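Local structure of CCHC-type domain-containing protein (Trypanosoma brucei brucei, 7C4C) at residues D123-F128 with N139-M144; F101-D106 with Q221-Y226; K149-L154 with L196-Y201. The protein probably trims RNA from its 3' end as an RNase D-type exonuclease, and binds nucleotides together with zinc, manganese or calcium ions. One frame throughout, in Å; residues are numbered along the deposited sequence.

Overall arrangement
Contacts 1 and 2 are buried and close together, their centres about 12 Å apart, and both reach the same guanosine monophosphate. D123 of contact 1 receives the backbone N-H groups of D102 and C103 in contact 2, which ties the two together. Contact 1 is polar and depends on an amide with a hydrogen bond at each end. In contact 2 the polar grip, D102 with R104, lies within one segment, and the segments themselves meet through aromatic and aliphatic surfaces. Contact 3 is only partly buried and mainly apolar, with no hydrogen bond across it. It shares the ground between helices 124-136, 144-152 and 182-202 with contact 1, where L124 touches L198.

Contact 1. Residues D123-F128 with N139-M144. With 5GP (guanosine-5'-monophosphate), chain P.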
# COMPACT_ATOMS: atom_id res chain seq x y z
N ASP A 123 6.09 -4.42 -10.19
CA ASP A 123 5.12 -3.34 -9.98
C ASP A 123 4.41 -3.58 -8.65
O ASP A 123 3.69 -4.58 -8.49
CB ASP A 123 4.15 -3.25 -11.16
CG ASP A 123 3.15 -2.09 -11.03
OD1 ASP A 123 3.23 -1.31 -10.05
OD2 ASP A 123 2.33 -1.90 -11.97
N LEU A 124 4.59 -2.67 -7.68
CA LEU A 124 4.03 -2.95 -6.35
C LEU A 124 2.54 -2.68 -6.26
O LEU A 124 1.87 -3.31 -5.44
CB LEU A 124 4.75 -2.15 -5.25
CG LEU A 124 6.26 -2.37 -5.19
CD1 LEU A 124 6.91 -1.30 -4.32
CD2 LEU A 124 6.56 -3.74 -4.68
N GLN A 125 2.01 -1.75 -7.05
CA GLN A 125 0.56 -1.66 -7.15
C GLN A 125 -0.01 -2.98 -7.62
O GLN A 125 -1.01 -3.47 -7.09
CB GLN A 125 0.15 -0.54 -8.11
CG GLN A 125 -1.35 -0.25 -8.11
CD GLN A 125 -1.79 0.71 -9.22
OE1 GLN A 125 -1.63 0.42 -10.40
NE2 GLN A 125 -2.39 1.85 -8.84
N VAL A 126 0.63 -3.59 -8.63
CA VAL A 126 0.20 -4.90 -9.10
C VAL A 126 0.40 -5.93 -8.01
O VAL A 126 -0.42 -6.84 -7.83
CB VAL A 126 0.95 -5.26 -10.40
CG1 VAL A 126 0.95 -6.76 -10.65
CG2 VAL A 126 0.33 -4.53 -11.58
N PHE A 127 1.48 -5.78 -7.22
CA PHE A 127 1.68 -6.69 -6.10
C PHE A 127 0.52 -6.62 -5.12
O PHE A 127 -0.04 -7.65 -4.72
CB PHE A 127 3.00 -6.37 -5.40
CG PHE A 127 3.59 -7.52 -4.65
CD1 PHE A 127 2.79 -8.51 -4.12
CD2 PHE A 127 4.96 -7.61 -4.50
CE1 PHE A 127 3.36 -9.58 -3.44
CE2 PHE A 127 5.53 -8.67 -3.82
CZ PHE A 127 4.73 -9.66 -3.29
N PHE A 128 0.13 -5.40 -4.75
CA PHE A 128 -0.96 -5.24 -3.79
C PHE A 128 -2.26 -5.83 -4.32
O PHE A 128 -2.99 -6.51 -3.59
CB PHE A 128 -1.13 -3.75 -3.46
CG PHE A 128 -2.12 -3.49 -2.37
CD1 PHE A 128 -1.72 -3.53 -1.04
CD2 PHE A 128 -3.45 -3.20 -2.67
CE1 PHE A 128 -2.63 -3.29 -0.01
CE2 PHE A 128 -4.38 -2.95 -1.64
CZ PHE A 128 -3.96 -3.01 -0.31
N ASN A 139 -9.79 -7.36 -8.09
CA ASN A 139 -8.75 -6.97 -9.05
C ASN A 139 -8.63 -5.45 -9.18
O ASN A 139 -8.20 -4.96 -10.22
CB ASN A 139 -9.01 -7.59 -10.42
CG ASN A 139 -10.17 -6.93 -11.15
OD1 ASN A 139 -11.15 -6.55 -10.53
ND2 ASN A 139 -10.05 -6.78 -12.48
N ARG A 140 -8.98 -4.70 -8.14
CA ARG A 140 -8.88 -3.25 -8.23
C ARG A 140 -7.45 -2.77 -7.99
O ARG A 140 -6.69 -3.38 -7.23
CB ARG A 140 -9.83 -2.58 -7.24
CG ARG A 140 -11.28 -2.65 -7.66
CD ARG A 140 -12.20 -1.86 -6.73
NE ARG A 140 -12.21 -2.40 -5.37
CZ ARG A 140 -13.00 -3.38 -4.94
NH1 ARG A 140 -13.86 -3.96 -5.77
NH2 ARG A 140 -12.93 -3.78 -3.68
N ARG A 141 -7.09 -1.70 -8.68
CA ARG A 141 -5.86 -0.98 -8.39
C ARG A 141 -6.16 0.04 -7.31
O ARG A 141 -7.17 0.74 -7.38
CB ARG A 141 -5.33 -0.27 -9.64
CG ARG A 141 -4.67 -1.22 -10.64
CD ARG A 141 -4.28 -0.49 -11.91
NE ARG A 141 -3.94 -1.46 -12.94
CZ ARG A 141 -2.71 -1.88 -13.22
NH1 ARG A 141 -1.68 -1.39 -12.55
NH2 ARG A 141 -2.51 -2.78 -14.18
N SER A 142 -5.28 0.13 -6.31
CA SER A 142 -5.36 1.16 -5.29
C SER A 142 -4.29 2.20 -5.55
O SER A 142 -3.21 1.89 -6.08
CB SER A 142 -5.16 0.59 -3.88
OG SER A 142 -6.12 -0.41 -3.61
N GLY A 143 -4.57 3.44 -5.15
CA GLY A 143 -3.58 4.49 -5.22
C GLY A 143 -2.55 4.34 -4.13
O GLY A 143 -2.73 3.58 -3.17
N MSE A 144 -1.45 5.07 -4.28
CA MSE A 144 -0.34 5.01 -3.33
C MSE A 144 -0.82 5.46 -1.95
O MSE A 144 -0.45 4.85 -0.94
CB MSE A 144 0.83 5.88 -3.81
CG MSE A 144 2.02 5.91 -2.84
SE MSE A 144 2.69 4.11 -2.29
CE MSE A 144 4.08 3.91 -3.66
P 5GP P . -8.22 5.30 -8.12
O1P 5GP P . -9.18 4.35 -7.42
O2P 5GP P . -8.64 5.65 -9.53
O3P 5GP P . -7.78 6.48 -7.29
O5' 5GP P . -6.88 4.45 -8.30
C5' 5GP P . -5.62 5.09 -8.40
C4' 5GP P . -4.69 4.36 -9.35
O4' 5GP P . -5.46 3.76 -10.43
C3' 5GP P . -3.64 5.22 -10.05
O3' 5GP P . -2.45 5.40 -9.29
C2' 5GP P . -3.41 4.49 -11.36
O2' 5GP P . -2.54 3.38 -11.18
C1' 5GP P . -4.82 3.97 -11.66
N9 5GP P . -5.62 4.95 -12.43
C8 5GP P . -6.91 5.27 -12.17
N7 5GP P . -7.35 6.20 -13.05
C5 5GP P . -6.32 6.47 -13.88
C6 5GP P . -6.18 7.32 -14.96
O6 5GP P . -7.15 8.03 -15.31
N1 5GP P . -5.01 7.38 -15.62
C2 5GP P . -3.96 6.63 -15.24
N2 5GP P . -2.78 6.70 -15.92
N3 5GP P . -4.07 5.78 -14.19
C4 5GP P . -5.24 5.68 -13.50
O HOH W 1 0.62 -2.33 -13.70
O HOH W 2 -3.30 -2.30 -5.80
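The Q125 amide bridges R141, S142 and the bound nucleotide, using both of its ends. OE1 accepts a hydrogen bond from R141 NH1 at 2.8 Å, with an N-H...O angle of 164°. The oxygen lies in the guanidinium plane, while the donor is tilted slightly from the carbonyl plane of the amide; the two flat groups stand 67° apart. At the other end NE2 donates to the backbone O of S142 over 2.9 Å, coming in well above the plane of that carbonyl. The same NE2 also donates to O2' of the guanosine monophosphate, 2.8 Å away. With acceptors on the nitrogen side and a donor on the oxygen side, the amide has one rotation that suits them all. An extended chain, CG anti to the backbone N (chi1 -171°), carries it across the gap to the loop.

In this RNase H-like exonuclease fold, edge strand 121-123 runs straight into helix 124-136, and D123 is the N-cap: its OD1 accepts a weak capping bond from Q125 N. Its carboxylate also takes the backbone N-H groups of D102 and C103.

Water adds two bridges. One molecule is held by D123 OD2 and accepts from R141 NH1 at 2.7 Å, so it links charges whose atoms OD2 and NH1 stay 4.1 Å apart. The other joins Q125 O to S142 N. The other R141 nitrogens have partners outside the two segments, NE the backbone O of E242 and NH2 the D237 carboxylate, in a salt bridge.

The van der Waals contacts are few. V126 CG2 lies 3.9 Å from R141 NH1, the two side chains running side by side. F128 brings CE2 to 3.7 Å from S142 OG, and its ring also packs on Y146 and V147 of helix 144-152.

Contact 2. Residues F101-D106 with Q221-Y226; sequences FDCRRD and QYVEHY. With 5GP (guanosine-5'-monophosphate), chain P.
R104 runs alongside Y226, with the aliphatic part of the arginine over the tyrosine ring. CB starts the overlap at 4.1 Å from Y226 CZ. CG makes a CH-pi contact over the face, 3.9 Å from the ring centroid. It also comes near Y222 CD1, so it touches two tyrosines one helical turn apart. CD continues along Y226 to its hydroxyl, 3.8 Å from OH. There the chain bends (chi3 -60°) and turns the guanidinium away from the ring, its plane 74° from that of Y226, to face D102.

The grip on D102 is side-on: NE bonds OD1, and NH2 bonds OD2 at 2.9 Å along an almost straight line of 175°. OD1 also caps R104 N, and this N-H and NE reach it from opposite faces of the carboxylate plane. The carboxylate, thus held by arginine and backbone, accepts the O2' hydroxyl of the guanosine monophosphate at OD2, 2.6 Å away. R104 therefore positions D102, and its NH2 itself comes to 3.6 Å from the ribose O2'. Its NH1 goes on to D237 and to the backbone O of P240.

R105 meets Y226 at the ring edge, with NH2 3.9 Å from CE1, while its charge is paired with E108 and E235. C103 SG packs against Y222 CB at 4.1 Å.

The tyrosine hydroxyls are held in turn, Y226 OH by the backbone N of A236 and Y222 OH by D237. The contact lays the end of helix 212-226 against the start of helix 104-114, which follows strand 97-100 and carries the manganese ligand D106; helix 245-251 packs W247 edge-to-face on Y222, and helix 124-136 sends V126 against it.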
# COMPACT_ATOMS: atom_id res chain seq x y z
N PHE A 101 5.41 1.79 -9.03
CA PHE A 101 4.03 1.74 -8.55
C PHE A 101 3.16 2.13 -9.73
O PHE A 101 3.11 3.31 -10.10
CB PHE A 101 3.82 2.67 -7.36
CG PHE A 101 2.54 2.40 -6.61
CD1 PHE A 101 2.50 1.43 -5.61
CD2 PHE A 101 1.39 3.10 -6.90
CE1 PHE A 101 1.33 1.18 -4.91
CE2 PHE A 101 0.18 2.85 -6.19
CZ PHE A 101 0.16 1.89 -5.21
N ASP A 102 2.48 1.15 -10.32
CA ASP A 102 1.82 1.28 -11.63
C ASP A 102 2.83 1.67 -12.70
O ASP A 102 3.17 2.85 -12.85
CB ASP A 102 0.66 2.30 -11.64
CG ASP A 102 -0.05 2.38 -13.02
OD1 ASP A 102 0.26 1.52 -13.88
OD2 ASP A 102 -0.97 3.21 -13.24
N CYS A 103 3.30 0.69 -13.47
CA CYS A 103 4.41 0.90 -14.40
C CYS A 103 3.95 1.20 -15.82
O CYS A 103 4.81 1.49 -16.65
CB CYS A 103 5.31 -0.33 -14.43
SG CYS A 103 4.56 -1.77 -15.21
N ARG A 104 2.64 1.13 -16.09
CA ARG A 104 2.12 1.08 -17.47
C ARG A 104 2.59 2.27 -18.30
O ARG A 104 3.27 2.11 -19.32
CB ARG A 104 0.59 1.02 -17.44
CG ARG A 104 0.05 -0.34 -17.04
CD ARG A 104 -1.44 -0.30 -16.77
NE ARG A 104 -1.76 0.62 -15.69
CZ ARG A 104 -3.00 0.81 -15.23
NH1 ARG A 104 -4.02 0.15 -15.75
NH2 ARG A 104 -3.20 1.68 -14.24
N ARG A 105 2.21 3.48 -17.89
CA ARG A 105 2.57 4.65 -18.68
C ARG A 105 4.06 4.97 -18.56
O ARG A 105 4.65 5.49 -19.52
CB ARG A 105 1.73 5.83 -18.24
CG ARG A 105 0.29 5.45 -18.02
CD ARG A 105 -0.60 6.03 -19.07
NE ARG A 105 -0.39 5.46 -20.41
CZ ARG A 105 -1.09 4.44 -20.90
NH1 ARG A 105 -2.03 3.85 -20.16
NH2 ARG A 105 -0.85 4.00 -22.14
N ASP A 106 4.68 4.69 -17.41
CA ASP A 106 6.10 4.99 -17.27
C ASP A 106 6.92 4.15 -18.23
O ASP A 106 7.85 4.64 -18.87
CB ASP A 106 6.56 4.74 -15.83
CG ASP A 106 5.86 5.65 -14.83
OD1 ASP A 106 5.28 6.68 -15.23
OD2 ASP A 106 5.90 5.34 -13.61
N GLN A 221 4.59 -9.30 -18.01
CA GLN A 221 3.55 -9.17 -19.02
C GLN A 221 3.21 -7.71 -19.29
O GLN A 221 3.06 -7.32 -20.46
CB GLN A 221 2.28 -9.92 -18.61
CG GLN A 221 2.37 -11.41 -18.74
CD GLN A 221 2.35 -11.87 -20.19
OE1 GLN A 221 1.29 -11.94 -20.81
NE2 GLN A 221 3.53 -12.20 -20.72
N TYR A 222 3.08 -6.89 -18.23
CA TYR A 222 2.78 -5.47 -18.43
C TYR A 222 3.88 -4.77 -19.20
O TYR A 222 3.60 -3.92 -20.06
CB TYR A 222 2.55 -4.77 -17.08
CG TYR A 222 1.18 -5.06 -16.59
CD1 TYR A 222 0.09 -4.35 -17.10
CD2 TYR A 222 0.94 -6.07 -15.66
CE1 TYR A 222 -1.18 -4.62 -16.68
CE2 TYR A 222 -0.34 -6.35 -15.23
CZ TYR A 222 -1.40 -5.62 -15.75
OH TYR A 222 -2.70 -5.87 -15.37
N VAL A 223 5.15 -5.09 -18.91
CA VAL A 223 6.24 -4.45 -19.63
C VAL A 223 6.25 -4.87 -21.09
O VAL A 223 6.51 -4.06 -21.98
CB VAL A 223 7.58 -4.75 -18.95
CG1 VAL A 223 8.73 -4.16 -19.77
CG2 VAL A 223 7.56 -4.19 -17.53
N GLU A 224 5.95 -6.14 -21.38
CA GLU A 224 5.89 -6.57 -22.78
C GLU A 224 4.75 -5.87 -23.51
O GLU A 224 4.88 -5.52 -24.68
CB GLU A 224 5.71 -8.08 -22.87
CG GLU A 224 6.97 -8.90 -22.58
CD GLU A 224 8.07 -8.71 -23.63
OE1 GLU A 224 9.25 -8.56 -23.23
OE2 GLU A 224 7.77 -8.73 -24.84
N HIS A 225 3.63 -5.65 -22.82
CA HIS A 225 2.49 -5.02 -23.46
C HIS A 225 2.73 -3.54 -23.69
O HIS A 225 2.26 -2.98 -24.69
CB HIS A 225 1.24 -5.22 -22.62
CG HIS A 225 -0.01 -4.76 -23.28
ND1 HIS A 225 -0.85 -5.62 -23.96
CD2 HIS A 225 -0.57 -3.53 -23.38
CE1 HIS A 225 -1.88 -4.94 -24.45
NE2 HIS A 225 -1.73 -3.67 -24.11
N TYR A 226 3.47 -2.87 -22.79
CA TYR A 226 3.54 -1.42 -22.81
C TYR A 226 4.85 -0.86 -23.35
O TYR A 226 4.91 0.34 -23.62
CB TYR A 226 3.27 -0.84 -21.41
CG TYR A 226 1.80 -0.85 -21.12
CD1 TYR A 226 0.98 0.20 -21.55
CD2 TYR A 226 1.20 -1.93 -20.49
CE1 TYR A 226 -0.39 0.18 -21.33
CE2 TYR A 226 -0.15 -1.95 -20.27
CZ TYR A 226 -0.94 -0.91 -20.69
OH TYR A 226 -2.29 -0.95 -20.46
P 5GP P . -8.22 5.30 -8.12
O1P 5GP P . -9.18 4.35 -7.42
O2P 5GP P . -8.64 5.65 -9.53
O3P 5GP P . -7.78 6.48 -7.29
O5' 5GP P . -6.88 4.45 -8.30
C5' 5GP P . -5.62 5.09 -8.40
C4' 5GP P . -4.69 4.36 -9.35
O4' 5GP P . -5.46 3.76 -10.43
C3' 5GP P . -3.64 5.22 -10.05
O3' 5GP P . -2.45 5.40 -9.29
C2' 5GP P . -3.41 4.49 -11.36
O2' 5GP P . -2.54 3.38 -11.18
C1' 5GP P . -4.82 3.97 -11.66
N9 5GP P . -5.62 4.95 -12.43
C8 5GP P . -6.91 5.27 -12.17
N7 5GP P . -7.35 6.20 -13.05
C5 5GP P . -6.32 6.47 -13.88
C6 5GP P . -6.18 7.32 -14.96
O6 5GP P . -7.15 8.03 -15.31
N1 5GP P . -5.01 7.38 -15.62
C2 5GP P . -3.96 6.63 -15.24
N2 5GP P . -2.78 6.70 -15.92
N3 5GP P . -4.07 5.78 -14.19
C4 5GP P . -5.24 5.68 -13.50

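Contact 3. Residues K149-L154 with L196-Y201; sequences KSVAGL and LLLSNY
V151 and A152 pack along Y201, with no hydrogen bond across the two segments. V151 CG1 sits 3.5 Å from Y201 CB, the valine and tyrosine side chains running antiparallel past one another. The A152 methyl meets the far end of the tyrosine, CB being 3.4 Å from Y201 OH. Y201 CG is anti to the carbonyl carbon (chi1 -69°), which lays the ring along the other segment from V151 to A152.

Leucines frame this pair. L198 CD1 touches V151 CB at 4.0 Å. L197 forks, its CD2 against A152 CB and its CD1 meeting L154 CD1 at 4.1 Å. The backbone helps to place L154: G153, with a positive phi of 69°, turns the chain so that L154 comes back toward L197.

Further out, L12 from the N-terminal region touches both L154 and L197. The contact thus sets the C-terminal part of helix 144-152 against the last turns of helix 182-202, with helix 124-136 packed on both through F128 and L124, and strand 97-100 behind L196 and S199.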
# COMPACT_ATOMS: atom_id res chain seq x y z
N LYS A 149 -1.20 3.92 3.62
CA LYS A 149 -2.00 3.91 4.83
C LYS A 149 -2.38 2.48 5.22
O LYS A 149 -2.40 2.15 6.41
CB LYS A 149 -3.24 4.78 4.64
CG LYS A 149 -4.21 4.78 5.83
CD LYS A 149 -3.58 5.39 7.08
CE LYS A 149 -4.40 5.09 8.33
NZ LYS A 149 -3.70 5.53 9.58
N SER A 150 -2.65 1.62 4.24
CA SER A 150 -3.09 0.26 4.57
C SER A 150 -1.95 -0.64 5.01
O SER A 150 -2.17 -1.51 5.86
CB SER A 150 -3.80 -0.38 3.38
OG SER A 150 -3.94 -1.79 3.59
N VAL A 151 -0.75 -0.47 4.45
CA VAL A 151 0.35 -1.40 4.69
C VAL A 151 1.30 -0.86 5.75
O VAL A 151 1.89 -1.62 6.52
CB VAL A 151 1.11 -1.69 3.38
CG1 VAL A 151 2.19 -2.70 3.62
CG2 VAL A 151 0.17 -2.22 2.33
N ALA A 152 1.46 0.47 5.81
CA ALA A 152 2.42 1.05 6.74
C ALA A 152 1.84 2.16 7.62
O ALA A 152 2.60 2.78 8.37
CB ALA A 152 3.65 1.58 5.99
N GLY A 153 0.54 2.41 7.55
CA GLY A 153 -0.06 3.36 8.46
C GLY A 153 0.34 4.80 8.24
O GLY A 153 0.15 5.62 9.15
N LEU A 154 0.86 5.14 7.07
CA LEU A 154 1.33 6.50 6.82
C LEU A 154 0.38 7.24 5.88
O LEU A 154 -0.24 6.64 4.99
CB LEU A 154 2.74 6.48 6.23
CG LEU A 154 3.76 6.04 7.28
CD1 LEU A 154 5.05 5.59 6.64
CD2 LEU A 154 4.01 7.18 8.27
N LEU A 196 10.12 2.51 -2.41
CA LEU A 196 11.12 1.69 -1.74
C LEU A 196 10.67 1.30 -0.34
O LEU A 196 10.83 0.15 0.08
CB LEU A 196 12.47 2.42 -1.70
CG LEU A 196 13.65 1.63 -1.14
CD1 LEU A 196 14.08 0.55 -2.14
CD2 LEU A 196 14.81 2.56 -0.82
N LEU A 197 10.10 2.25 0.40
CA LEU A 197 9.58 1.92 1.72
C LEU A 197 8.57 0.80 1.61
O LEU A 197 8.57 -0.14 2.41
CB LEU A 197 8.96 3.16 2.38
CG LEU A 197 8.28 3.10 3.75
CD1 LEU A 197 8.22 4.49 4.36
CD2 LEU A 197 6.88 2.61 3.62
N LEU A 198 7.70 0.88 0.61
CA LEU A 198 6.66 -0.13 0.46
C LEU A 198 7.26 -1.50 0.17
O LEU A 198 6.78 -2.51 0.69
CB LEU A 198 5.68 0.29 -0.63
CG LEU A 198 4.46 -0.59 -0.78
CD1 LEU A 198 3.61 -0.54 0.49
CD2 LEU A 198 3.67 -0.17 -2.01
N SER A 199 8.32 -1.56 -0.65
CA SER A 199 8.91 -2.86 -0.97
C SER A 199 9.44 -3.58 0.25
O SER A 199 9.53 -4.82 0.23
CB SER A 199 10.04 -2.71 -1.99
OG SER A 199 11.16 -2.09 -1.41
N ASN A 200 9.79 -2.86 1.32
CA ASN A 200 10.24 -3.53 2.54
C ASN A 200 9.11 -4.29 3.22
O ASN A 200 9.39 -5.24 3.96
CB ASN A 200 10.86 -2.53 3.51
CG ASN A 200 12.19 -2.00 3.03
OD1 ASN A 200 12.95 -2.70 2.38
ND2 ASN A 200 12.47 -0.75 3.33
N TYR A 201 7.86 -3.92 2.97
CA TYR A 201 6.72 -4.65 3.51
C TYR A 201 6.28 -5.82 2.63
O TYR A 201 5.84 -6.84 3.15
CB TYR A 201 5.53 -3.71 3.71
CG TYR A 201 5.71 -2.68 4.82
CD1 TYR A 201 6.28 -1.44 4.56
CD2 TYR A 201 5.28 -2.95 6.11
CE1 TYR A 201 6.44 -0.49 5.57
CE2 TYR A 201 5.44 -2.01 7.13
CZ TYR A 201 6.02 -0.78 6.85
OH TYR A 201 6.16 0.14 7.86